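Local atomic coordinates of putative glycoside hydrolase (Parabacteroides distasonis ATCC 8503, PDB entry 3GYC), a protein that probably hydrolyses glycosidic bonds in carbohydrates, as a putative glycoside hydrolase of the cellulase-like family with a TIM-barrel fold. Residues W26-R30 and V90-L96; K104-V110 and L149-L154; C124-D128 and A168-A172; T331-A335 and L366-I370. All blocks are in the same frame, centred on the assembly; numbering follows the deposited sequence. Where two conformers were deposited one is given.

Interaction 1: residues W26-R30 and V90-L96. With EDO (1,2-ethanediol), chain D.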
loop_
_atom_site.group_PDB
_atom_site.type_symbol
_atom_site.label_atom_id
_atom_site.label_comp_id
_atom_site.label_asym_id
_atom_site.label_seq_id
_atom_site.Cartn_x
_atom_site.Cartn_y
_atom_site.Cartn_z
ATOM N N TRP A 26 1.142 0.240 12.392
ATOM C CA TRP A 26 0.889 -0.907 13.229
ATOM C C TRP A 26 1.945 -1.057 14.335
ATOM O O TRP A 26 1.633 -1.535 15.441
ATOM C CB TRP A 26 0.816 -2.214 12.355
ATOM C CG TRP A 26 2.158 -2.628 11.826
ATOM C CD1 TRP A 26 2.753 -2.200 10.694
ATOM C CD2 TRP A 26 3.086 -3.526 12.448
ATOM N NE1 TRP A 26 4.009 -2.755 10.574
ATOM C CE2 TRP A 26 4.221 -3.599 11.615
ATOM C CE3 TRP A 26 3.075 -4.257 13.617
ATOM C CZ2 TRP A 26 5.319 -4.380 11.925
ATOM C CZ3 TRP A 26 4.138 -5.022 13.925
ATOM C CH2 TRP A 26 5.255 -5.087 13.089
ATOM N N LEU A 27 3.188 -0.694 14.019
ATOM C CA LEU A 27 4.268 -0.814 14.993
ATOM C C LEU A 27 4.509 0.514 15.708
ATOM O O LEU A 27 4.773 0.511 16.916
ATOM C CB LEU A 27 5.552 -1.276 14.284
ATOM C CG LEU A 27 6.749 -1.596 15.161
ATOM C CD1 LEU A 27 6.372 -2.682 16.185
ATOM C CD2 LEU A 27 7.986 -1.967 14.250
ATOM N N GLU A 28 4.418 1.624 14.987
ATOM C CA GLU A 28 4.784 2.944 15.527
ATOM C C GLU A 28 3.764 3.676 16.363
ATOM O O GLU A 28 4.132 4.379 17.287
ATOM C CB GLU A 28 5.187 3.862 14.385
ATOM C CG GLU A 28 6.539 3.445 13.860
ATOM C CD GLU A 28 7.022 4.284 12.704
ATOM O OE1 GLU A 28 6.885 5.525 12.748
ATOM O OE2 GLU A 28 7.657 3.710 11.785
ATOM N N ARG A 29 2.485 3.498 16.029
ATOM C CA ARG A 29 1.419 4.287 16.670
ATOM C C ARG A 29 0.869 3.613 17.852
ATOM O O ARG A 29 -0.292 3.138 17.878
ATOM C CB ARG A 29 0.348 4.633 15.643
ATOM C CG ARG A 29 0.819 5.603 14.601
ATOM C CD ARG A 29 -0.377 6.216 13.809
ATOM N NE ARG A 29 -1.212 7.084 14.641
ATOM C CZ ARG A 29 -1.062 8.394 14.806
ATOM N NH1 ARG A 29 -0.036 9.054 14.312
ATOM N NH2 ARG A 29 -1.881 9.038 15.619
ATOM N N ARG A 30 1.753 3.497 18.851
ATOM C CA ARG A 30 1.410 2.757 20.054
ATOM C C ARG A 30 1.682 3.527 21.356
ATOM O O ARG A 30 1.765 2.944 22.422
ATOM C CB ARG A 30 2.084 1.394 20.011
ATOM C CG ARG A 30 1.884 0.677 18.679
ATOM C CD ARG A 30 2.436 -0.717 18.761
ATOM N NE ARG A 30 1.539 -1.649 19.457
ATOM C CZ ARG A 30 1.913 -2.758 20.079
ATOM N NH1 ARG A 30 3.189 -3.059 20.245
ATOM N NH2 ARG A 30 1.003 -3.571 20.567
ATOM N N VAL A 90 11.220 1.804 17.974
ATOM C CA VAL A 90 10.537 0.534 17.719
ATOM C C VAL A 90 11.484 -0.655 17.822
ATOM O O VAL A 90 12.709 -0.519 17.618
ATOM C CB VAL A 90 9.895 0.494 16.310
ATOM C CG1 VAL A 90 8.879 1.658 16.153
ATOM C CG2 VAL A 90 10.966 0.491 15.207
ATOM N N GLN A 91 10.906 -1.802 18.187
ATOM C CA GLN A 91 11.604 -3.088 18.192
ATOM C C GLN A 91 10.760 -3.976 17.264
ATOM O O GLN A 91 9.577 -4.292 17.543
ATOM C CB GLN A 91 11.778 -3.676 19.592
ATOM C CG GLN A 91 12.572 -4.935 19.561
ATOM C CD GLN A 91 12.638 -5.672 20.871
ATOM O OE1 GLN A 91 12.782 -5.086 21.941
ATOM N NE2 GLN A 91 12.629 -6.982 20.782
ATOM N N VAL A 92 11.357 -4.389 16.150
ATOM C CA VAL A 92 10.593 -5.038 15.075
ATOM C C VAL A 92 10.252 -6.498 15.355
ATOM O O VAL A 92 9.129 -6.909 15.099
ATOM C CB VAL A 92 11.232 -4.832 13.700
ATOM C CG1 VAL A 92 10.357 -5.358 12.583
ATOM C CG2 VAL A 92 11.502 -3.352 13.452
ATOM N N GLN A 93 11.187 -7.269 15.883
ATOM C CA GLN A 93 10.914 -8.648 16.282
ATOM C C GLN A 93 11.129 -8.755 17.778
ATOM O O GLN A 93 12.088 -8.162 18.309
ATOM C CB GLN A 93 11.800 -9.646 15.543
ATOM C CG GLN A 93 11.510 -9.866 14.079
ATOM C CD GLN A 93 10.213 -10.646 13.816
ATOM O OE1 GLN A 93 9.312 -10.701 14.671
ATOM N NE2 GLN A 93 10.122 -11.247 12.631
ATOM N N PRO A 94 10.306 -9.568 18.464
ATOM C CA PRO A 94 9.220 -10.449 17.959
ATOM C C PRO A 94 7.869 -9.788 17.635
ATOM O O PRO A 94 6.913 -10.493 17.313
ATOM C CB PRO A 94 9.058 -11.475 19.102
ATOM C CG PRO A 94 9.407 -10.673 20.349
ATOM C CD PRO A 94 10.549 -9.763 19.915
ATOM N N ASN A 95 7.768 -8.471 17.758
ATOM C CA ASN A 95 6.513 -7.734 17.444
ATOM C C ASN A 95 5.891 -8.093 16.101
ATOM O O ASN A 95 4.668 -8.301 16.041
ATOM C CB ASN A 95 6.679 -6.224 17.550
ATOM C CG ASN A 95 6.543 -5.725 18.965
ATOM O OD1 ASN A 95 6.019 -6.437 19.806
ATOM N ND2 ASN A 95 7.031 -4.468 19.246
ATOM N N LEU A 96 6.701 -8.257 15.057
ATOM C CA LEU A 96 6.156 -8.606 13.750
ATOM C C LEU A 96 5.518 -9.980 13.801
ATOM O O LEU A 96 4.364 -10.160 13.385
ATOM C CB LEU A 96 7.210 -8.504 12.644
ATOM C CG LEU A 96 6.788 -8.966 11.257
ATOM C CD1 LEU A 96 5.554 -8.131 10.715
ATOM C CD2 LEU A 96 7.965 -8.967 10.272
HETATM C C1 EDO D . -0.794 12.675 16.943
HETATM O O1 EDO D . -1.749 11.598 16.929
HETATM C C2 EDO D . -0.364 12.987 15.538
HETATM O O2 EDO D . -0.119 11.820 14.731
#

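Interaction 2: residues K104-V110 and L149-L154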
loop_
_atom_site.group_PDB
_atom_site.type_symbol
_atom_site.label_atom_id
_atom_site.label_comp_id
_atom_site.label_asym_id
_atom_site.label_seq_id
_atom_site.Cartn_x
_atom_site.Cartn_y
_atom_site.Cartn_z
ATOM N N LYS A 104 -3.157 -14.463 11.765
ATOM C CA LYS A 104 -3.418 -15.869 11.441
ATOM C C LYS A 104 -4.604 -16.414 12.197
ATOM O O LYS A 104 -5.407 -17.155 11.649
ATOM C CB LYS A 104 -2.193 -16.719 11.746
ATOM C CG LYS A 104 -2.335 -18.179 11.438
ATOM C CD LYS A 104 -0.994 -18.860 11.652
ATOM C CE LYS A 104 -1.030 -20.333 11.297
ATOM N NZ LYS A 104 -1.962 -21.061 12.210
ATOM N N GLU A 105 -4.679 -16.076 13.468
ATOM C CA GLU A 105 -5.741 -16.516 14.347
ATOM C C GLU A 105 -7.107 -16.115 13.813
ATOM O O GLU A 105 -8.050 -16.811 14.045
ATOM C CB GLU A 105 -5.548 -15.886 15.741
ATOM C CG GLU A 105 -6.676 -16.105 16.709
ATOM N N ARG A 106 -7.164 -15.006 13.087
ATOM C CA ARG A 106 -8.395 -14.433 12.565
ATOM C C ARG A 106 -8.531 -14.600 11.047
ATOM O O ARG A 106 -9.370 -13.959 10.439
ATOM C CB ARG A 106 -8.425 -12.944 12.918
ATOM C CG ARG A 106 -8.431 -12.601 14.412
ATOM C CD ARG A 106 -8.218 -11.078 14.675
ATOM N NE ARG A 106 -8.410 -10.750 16.085
ATOM C CZ ARG A 106 -7.550 -11.071 17.045
ATOM N NH1 ARG A 106 -6.412 -11.713 16.770
ATOM N NH2 ARG A 106 -7.811 -10.755 18.292
ATOM N N ASP A 107 -7.728 -15.473 10.445
ATOM C CA ASP A 107 -7.699 -15.662 8.971
ATOM C C ASP A 107 -7.543 -14.356 8.200
ATOM O O ASP A 107 -8.237 -14.131 7.220
ATOM C CB ASP A 107 -8.926 -16.434 8.424
ATOM C CG ASP A 107 -8.853 -16.654 6.868
ATOM O OD1 ASP A 107 -7.712 -16.728 6.282
ATOM O OD2 ASP A 107 -9.931 -16.733 6.210
ATOM N N ILE A 108 -6.677 -13.477 8.666
ATOM C CA ILE A 108 -6.365 -12.231 7.977
ATOM C C ILE A 108 -5.009 -12.540 7.323
ATOM O O ILE A 108 -4.086 -13.059 7.990
ATOM C CB ILE A 108 -6.230 -11.051 8.953
ATOM C CG1 ILE A 108 -7.609 -10.662 9.519
ATOM C CG2 ILE A 108 -5.692 -9.848 8.270
ATOM C CD1 ILE A 108 -7.555 -9.820 10.762
ATOM N N LYS A 109 -4.913 -12.290 6.027
ATOM C CA LYS A 109 -3.686 -12.494 5.268
ATOM C C LYS A 109 -2.945 -11.148 5.195
ATOM O O LYS A 109 -3.548 -10.084 5.277
ATOM C CB LYS A 109 -3.958 -13.069 3.862
ATOM C CG LYS A 109 -3.626 -14.568 3.674
ATOM C CD LYS A 109 -4.519 -15.524 4.256
ATOM C CE LYS A 109 -3.964 -16.985 4.148
ATOM N NZ LYS A 109 -3.861 -17.697 2.818
ATOM N N VAL A 110 -1.630 -11.210 5.099
ATOM C CA VAL A 110 -0.802 -9.999 5.159
ATOM C C VAL A 110 0.148 -9.822 3.982
ATOM O O VAL A 110 0.971 -10.675 3.692
ATOM C CB VAL A 110 0.025 -9.956 6.493
ATOM C CG1 VAL A 110 0.837 -8.667 6.550
ATOM C CG2 VAL A 110 -0.949 -10.102 7.692
ATOM N N LEU A 149 4.875 -18.885 10.100
ATOM C CA LEU A 149 3.860 -17.911 9.705
ATOM C C LEU A 149 3.912 -17.545 8.246
ATOM O O LEU A 149 3.226 -16.650 7.862
ATOM C CB LEU A 149 4.018 -16.591 10.510
ATOM C CG LEU A 149 3.747 -16.719 12.024
ATOM C CD1 LEU A 149 4.477 -15.658 12.859
ATOM C CD2 LEU A 149 2.195 -16.748 12.283
ATOM N N LEU A 150 4.674 -18.251 7.410
ATOM C CA LEU A 150 4.813 -17.803 6.020
ATOM C C LEU A 150 3.491 -17.900 5.244
ATOM O O LEU A 150 3.242 -17.092 4.362
ATOM C CB LEU A 150 5.919 -18.574 5.321
ATOM C CG LEU A 150 6.637 -17.890 4.164
ATOM C CD1 LEU A 150 6.994 -16.461 4.538
ATOM C CD2 LEU A 150 7.895 -18.726 3.762
ATOM N N ASP A 151 2.645 -18.873 5.582
ATOM C CA ASP A 151 1.345 -19.010 4.906
ATOM C C ASP A 151 0.379 -17.854 5.180
ATOM O O ASP A 151 -0.616 -17.710 4.473
ATOM C CB ASP A 151 0.692 -20.329 5.266
ATOM C CG ASP A 151 1.509 -21.508 4.778
ATOM O OD1 ASP A 151 2.039 -21.414 3.637
ATOM O OD2 ASP A 151 1.655 -22.507 5.546
ATOM N N THR A 152 0.686 -17.019 6.165
ATOM C CA THR A 152 -0.110 -15.810 6.437
ATOM C C THR A 152 0.248 -14.668 5.483
ATOM O O THR A 152 -0.513 -13.741 5.338
ATOM C CB THR A 152 0.098 -15.386 7.898
ATOM O OG1 THR A 152 -0.547 -16.344 8.752
ATOM C CG2 THR A 152 -0.435 -13.992 8.168
ATOM N N ILE A 153 1.409 -14.755 4.823
ATOM C CA ILE A 153 1.863 -13.734 3.933
ATOM C C ILE A 153 1.228 -13.960 2.558
ATOM O O ILE A 153 1.287 -15.055 1.994
ATOM C CB ILE A 153 3.411 -13.710 3.828
ATOM C CG1 ILE A 153 4.031 -13.479 5.220
ATOM C CG2 ILE A 153 3.845 -12.681 2.779
ATOM C CD1 ILE A 153 3.485 -12.299 6.035
ATOM N N LEU A 154 0.636 -12.891 2.050
ATOM C CA LEU A 154 -0.112 -12.914 0.799
ATOM C C LEU A 154 0.789 -12.613 -0.398
ATOM O O LEU A 154 0.717 -13.252 -1.438
ATOM C CB LEU A 154 -1.201 -11.856 0.919
ATOM C CG LEU A 154 -2.263 -11.762 -0.117
ATOM C CD1 LEU A 154 -3.050 -13.092 -0.149
ATOM C CD2 LEU A 154 -3.127 -10.511 0.258
HETATM O O HOH W 1 -3.428 -15.715 8.115
HETATM O O HOH W 2 -1.339 -18.634 2.012
#

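Interaction 3: residues C124-D128 and A168-A172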
loop_
_atom_site.group_PDB
_atom_site.type_symbol
_atom_site.label_atom_id
_atom_site.label_comp_id
_atom_site.label_asym_id
_atom_site.label_seq_id
_atom_site.Cartn_x
_atom_site.Cartn_y
_atom_site.Cartn_z
ATOM N N CYS A 124 19.213 1.687 5.821
ATOM C CA CYS A 124 18.719 1.305 4.501
ATOM C C CYS A 124 19.602 1.754 3.350
ATOM O O CYS A 124 19.522 1.172 2.288
ATOM C CB CYS A 124 17.303 1.818 4.249
ATOM S SG CYS A 124 17.233 3.610 4.201
ATOM N N LEU A 125 20.436 2.774 3.558
ATOM C CA LEU A 125 21.305 3.287 2.499
ATOM C C LEU A 125 22.358 2.244 2.054
ATOM O O LEU A 125 22.925 2.357 0.976
ATOM C CB LEU A 125 21.981 4.603 2.932
ATOM C CG LEU A 125 21.025 5.753 3.287
ATOM C CD1 LEU A 125 21.780 6.945 3.830
ATOM C CD2 LEU A 125 20.127 6.146 2.098
ATOM N N LYS A 126 22.583 1.218 2.872
ATOM C CA LYS A 126 23.534 0.152 2.556
ATOM C C LYS A 126 23.025 -0.796 1.464
ATOM O O LYS A 126 23.800 -1.487 0.821
ATOM C CB LYS A 126 23.779 -0.702 3.785
ATOM C CG LYS A 126 24.271 0.037 4.971
ATOM C CD LYS A 126 24.664 -0.947 6.014
ATOM C CE LYS A 126 24.897 -0.286 7.329
ATOM N NZ LYS A 126 25.448 -1.303 8.240
ATOM N N LEU A 127 21.718 -0.823 1.261
ATOM C CA LEU A 127 21.093 -1.721 0.295
ATOM C C LEU A 127 21.206 -1.126 -1.109
ATOM O O LEU A 127 20.198 -0.874 -1.777
ATOM C CB LEU A 127 19.632 -1.914 0.681
ATOM C CG LEU A 127 19.388 -2.440 2.096
ATOM C CD1 LEU A 127 17.904 -2.486 2.379
ATOM C CD2 LEU A 127 20.056 -3.821 2.244
ATOM N N ASP A 128 22.439 -0.949 -1.573
ATOM C CA ASP A 128 22.679 -0.238 -2.823
ATOM C C ASP A 128 22.795 -1.086 -4.084
ATOM O O ASP A 128 23.174 -0.578 -5.124
ATOM C CB ASP A 128 23.879 0.709 -2.664
ATOM C CG ASP A 128 25.151 -0.002 -2.200
ATOM O OD1 ASP A 128 25.220 -1.253 -2.223
ATOM O OD2 ASP A 128 26.096 0.716 -1.802
ATOM N N ALA A 168 13.123 4.854 -1.532
ATOM C CA ALA A 168 14.278 4.122 -2.084
ATOM C C ALA A 168 15.460 5.072 -2.356
ATOM O O ALA A 168 15.867 5.267 -3.517
ATOM C CB ALA A 168 13.872 3.381 -3.349
ATOM N N PRO A 169 16.010 5.682 -1.288
ATOM C CA PRO A 169 17.186 6.555 -1.463
ATOM C C PRO A 169 18.451 5.777 -1.847
ATOM O O PRO A 169 19.406 6.350 -2.413
ATOM C CB PRO A 169 17.339 7.190 -0.077
ATOM C CG PRO A 169 16.691 6.279 0.848
ATOM C CD PRO A 169 15.562 5.658 0.113
ATOM N N PHE A 170 18.478 4.499 -1.485
ATOM C CA PHE A 170 19.566 3.596 -1.845
ATOM C C PHE A 170 19.609 3.349 -3.354
ATOM O O PHE A 170 20.600 2.900 -3.876
ATOM C CB PHE A 170 19.438 2.253 -1.102
ATOM C CG PHE A 170 18.037 1.657 -1.113
ATOM C CD1 PHE A 170 17.607 0.866 -2.160
ATOM C CD2 PHE A 170 17.175 1.896 -0.059
ATOM C CE1 PHE A 170 16.350 0.329 -2.172
ATOM C CE2 PHE A 170 15.924 1.357 -0.053
ATOM C CZ PHE A 170 15.504 0.562 -1.115
ATOM N N PHE A 171 18.506 3.592 -4.047
ATOM C CA PHE A 171 18.461 3.426 -5.488
ATOM C C PHE A 171 18.648 4.791 -6.128
ATOM O O PHE A 171 19.453 4.948 -7.032
ATOM C CB PHE A 171 17.124 2.815 -5.912
ATOM C CG PHE A 171 16.945 2.736 -7.382
ATOM C CD1 PHE A 171 17.492 1.683 -8.092
ATOM C CD2 PHE A 171 16.243 3.714 -8.067
ATOM C CE1 PHE A 171 17.356 1.604 -9.460
ATOM C CE2 PHE A 171 16.093 3.646 -9.438
ATOM C CZ PHE A 171 16.655 2.590 -10.139
ATOM N N ALA A 172 17.890 5.770 -5.641
ATOM C CA ALA A 172 17.915 7.135 -6.171
ATOM C C ALA A 172 19.306 7.765 -6.107
ATOM O O ALA A 172 19.679 8.562 -6.985
ATOM C CB ALA A 172 16.886 7.990 -5.429
#

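Interaction 4: residues T331-A335 and L366-I370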
loop_
_atom_site.group_PDB
_atom_site.type_symbol
_atom_site.label_atom_id
_atom_site.label_comp_id
_atom_site.label_asym_id
_atom_site.label_seq_id
_atom_site.Cartn_x
_atom_site.Cartn_y
_atom_site.Cartn_z
ATOM N N THR A 331 -14.112 1.931 -4.971
ATOM C CA THR A 331 -14.157 0.533 -4.544
ATOM C C THR A 331 -15.064 -0.324 -5.421
ATOM O O THR A 331 -14.621 -1.336 -5.952
ATOM C CB THR A 331 -14.629 0.398 -3.090
ATOM O OG1 THR A 331 -13.781 1.168 -2.234
ATOM C CG2 THR A 331 -14.589 -1.047 -2.661
ATOM N N ILE A 332 -16.320 0.116 -5.561
ATOM C CA ILE A 332 -17.327 -0.586 -6.354
ATOM C C ILE A 332 -16.919 -0.693 -7.830
ATOM O O ILE A 332 -17.142 -1.728 -8.458
ATOM C CB ILE A 332 -18.734 0.087 -6.171
ATOM C CG1 ILE A 332 -19.246 -0.168 -4.732
ATOM C CG2 ILE A 332 -19.724 -0.454 -7.170
ATOM C CD1 ILE A 332 -20.500 0.670 -4.376
ATOM N N THR A 333 -16.306 0.356 -8.372
ATOM C CA THR A 333 -15.841 0.371 -9.773
ATOM C C THR A 333 -14.725 -0.650 -10.000
ATOM O O THR A 333 -14.768 -1.459 -10.962
ATOM C CB THR A 333 -15.330 1.794 -10.203
ATOM O OG1 THR A 333 -16.346 2.780 -9.966
ATOM C CG2 THR A 333 -14.933 1.824 -11.680
ATOM N N ALA A 334 -13.747 -0.641 -9.092
ATOM C CA ALA A 334 -12.620 -1.586 -9.179
ATOM C C ALA A 334 -13.110 -3.036 -9.029
ATOM O O ALA A 334 -12.763 -3.909 -9.833
ATOM C CB ALA A 334 -11.587 -1.287 -8.143
ATOM N N ALA A 335 -13.926 -3.272 -8.015
ATOM C CA ALA A 335 -14.416 -4.601 -7.720
ATOM C C ALA A 335 -15.190 -5.201 -8.908
ATOM O O ALA A 335 -15.079 -6.387 -9.197
ATOM C CB ALA A 335 -15.291 -4.586 -6.466
ATOM N N LEU A 366 -19.285 -2.336 1.681
ATOM C CA LEU A 366 -18.205 -2.364 0.688
ATOM C C LEU A 366 -17.359 -3.615 0.735
ATOM O O LEU A 366 -16.995 -4.164 -0.322
ATOM C CB LEU A 366 -17.312 -1.121 0.798
ATOM C CG LEU A 366 -17.919 0.212 0.372
ATOM C CD1 LEU A 366 -16.975 1.408 0.682
ATOM C CD2 LEU A 366 -18.336 0.196 -1.135
ATOM N N THR A 367 -17.023 -4.073 1.948
ATOM C CA THR A 367 -16.249 -5.310 2.055
ATOM C C THR A 367 -17.085 -6.487 1.580
ATOM O O THR A 367 -16.527 -7.419 0.984
ATOM C CB THR A 367 -15.636 -5.541 3.432
ATOM O OG1 THR A 367 -16.668 -5.621 4.414
ATOM C CG2 THR A 367 -14.659 -4.398 3.744
ATOM N N SER A 368 -18.404 -6.451 1.790
ATOM C CA SER A 368 -19.274 -7.508 1.266
ATOM C C SER A 368 -19.165 -7.528 -0.272
ATOM O O SER A 368 -19.018 -8.576 -0.879
ATOM C CB SER A 368 -20.735 -7.308 1.679
ATOM O OG SER A 368 -21.525 -8.445 1.334
ATOM N N ILE A 369 -19.237 -6.368 -0.898
ATOM C CA ILE A 369 -19.142 -6.297 -2.353
ATOM C C ILE A 369 -17.793 -6.823 -2.864
ATOM O O ILE A 369 -17.731 -7.597 -3.841
ATOM C CB ILE A 369 -19.365 -4.860 -2.842
ATOM C CG1 ILE A 369 -20.856 -4.476 -2.742
ATOM C CG2 ILE A 369 -18.880 -4.698 -4.297
ATOM C CD1 ILE A 369 -21.091 -2.948 -2.681
ATOM N N ILE A 370 -16.716 -6.417 -2.191
ATOM C CA ILE A 370 -15.370 -6.796 -2.589
ATOM C C ILE A 370 -15.206 -8.306 -2.517
ATOM O O ILE A 370 -14.787 -8.941 -3.484
ATOM C CB ILE A 370 -14.320 -6.187 -1.685
ATOM C CG1 ILE A 370 -14.170 -4.690 -1.928
ATOM C CG2 ILE A 370 -12.958 -6.903 -1.906
ATOM C CD1 ILE A 370 -13.498 -3.968 -0.729
#

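Interaction 1: residues W26-R30 and V90-L96
W26 meets the start of helix 95-105 with the far end of its indole: CH2 lies 3.7 Å from L96 CA, and N95 O approaches CZ3 at the ring edge, near its plane. L27 CB covers one face of this ring over its centre, while NE1 is bonded to D57 O. In L27, a chi1 of -174° swings CG away from the backbone N and sends the methyls to different partners: CD2 rests 3.7 Å from V90 CB and reaches V92 CG2, whereas CD1 lies 3.6 Å from N95 ND2. Trimming L27 to an alanine would take both methyls from between these partners and is likely to open a gap beside V90 and N95. E28 lends only its CG, 3.7 Å from V90 CG1; its carboxylate forms a salt bridge with R117 and hydrogen bonds with Y59 and S84. R29 turns to 1,2-ethanediol, NH1 donating almost straight to O2 (2.8 Å, 170°), the diol also bonding D81. The R30 guanidinium, its NE hydrogen-bonded to Y36 O, passes N95 ND2 obliquely at the margin. No hydrogen bond joins the segments: cohesion here rests on apolar packing, and the charged groups find partners beyond it.

Interaction 2: residues K104-V110 and L149-L154
The peptide carbonyls of T152 and V110 are the flat groups joining these strands, and they are used differently. T152 O receives V110 N (2.8 Å) nearly end-on, while L154 N reaches V110 O (2.8 Å) from above the carbonyl plane, 52° out of it. Together the two bonds make the parallel bridge of V110 with I153. K109 flanks it: chi1 is an unusual -105° and chi2 bends to 75°, which carries the chain past T152 O towards D151. One water accepts from K109 NZ (2.8 Å) and donates to D151 O (2.7 Å), and NZ also bonds R392 O. A leucine replacing K109 would probably leave this water and R392 O without their cationic donor. A second water donates to I108 O (2.7 Å) and meets T152 OG1 (3.0 Å). K104 crosses T152 at about a right angle, its CB 3.4 Å from OG1. Helix 95-105 ends just here in a Schellman motif, with D107 at C-prime and positive phi, and the chain turns into strand 109-113. That strand pairs directly with strand 153-157, its neighbour in the barrel sheet, and helix 130-146 makes the beta-alpha-beta crossover between them; its I144 touches L149.

Interaction 3: residues C124-D128 and A168-A172
Beside F170, which packs against C124 and L127, A168 O accepts two backbone N-H groups, A172 N at 3.0 Å and F171 N at 3.2 Å, and so starts the short helix 169-172 with A168 at its N-cap. This helix and the 3-10 turn 124-126 belong to two connections that leave neighbouring strands, 153-157 and 109-113, of the parallel sheet of a TIM barrel. The contact therefore joins successive loops above the C-terminal ends of those strands. F170 is its centre. The ring branches between its own backbone N and carbonyl carbon (chi1 46°), which turns one side of it toward two carbonyl oxygens of the other segment: C124 O is 3.4 Å from CD2, approaching obliquely, and L127 O stands near CD1, both on the same side of the ring plane. Over that face, displaced towards the rim, lies L127 CB; A168 CA covers the opposite face, also towards the rim. Y116 meets the same ring edge-to-face. C124 O is occupied in its own segment too, taking L127 N in the 3-10 turn, and L127 then forms the centre of an inverse gamma turn. P169 makes the apolar margin, crossed at about a right angle by L125, whose CD2 lies 3.7 Å from both CB and CG of the proline; C124 SG comes to the same CG less closely. D128 directs its carboxylate to K132, and no hydrogen bond links the two segments. The nearest approach between them is L127 O to F170 CD1, at 3.1 Å.

Interaction 4: residues T331-A335 and L366-I370
I332 and T331 of helix 321-337 pack against L366, I369 and I370 of helix 360-371, two helices on the outside of the TIM barrel that run almost parallel. Their local axes approach to 9.8 Å with 9° between the N-to-C directions, as expected where the chain returns through a barrel strand, here 340-343, from one outer helix to the next. The fit depends on the branched side chains. I332 sets CG1 anti to its carbonyl carbon (chi1 -69°) and extends CD1 beyond it (chi2 169°), so that the CG1-CD1 limb reaches over to the other helix. There CG1 lies 3.7 Å from L366 CD2 and 3.9 Å from I369 CD1; the I332 side chain crosses that of L366 at about a right angle and that of I369 obliquely. T331 divides its two branches: OG1 bonds C327 O one turn back in its own helix, and CG2 is left to face I370, whose limb T331 crosses at about a right angle. A335, with nothing beyond CB, lets the backbones come closest, its CA 5.7 Å from I370 CA, and I369 CG2 sits beside its methyl. No polar bond crosses the interface. Towards the barrel, both T331 and I370 also touch V343 of strand 340-343, and I370 reaches A18 of strand 17-23. There T331 CG2 is equally near CG1 and CD1 of I370, 3.7 Å from each.

All four contacts belong to one TIM-barrel domain but hold different levels of it. Interaction 2 bonds two barrel strands at their beginnings, and interaction 4 joins helices outside the barrel, the two centres about 22 Å apart. Interactions 1 and 3 involve segments that follow strand ends, the side on which TIM-barrel enzymes carry their active sites; their centres are about 22 Å apart. The 1,2-ethanediol at R29 probably comes from the crystallisation liquor, so it does not by itself mark a substrate site. Helix 95-105 runs from interaction 1 to interaction 2, whose centres are about 17 Å apart. Interactions 3 and 4, about 36 Å between centres, lie on opposite sides of the chain's centre.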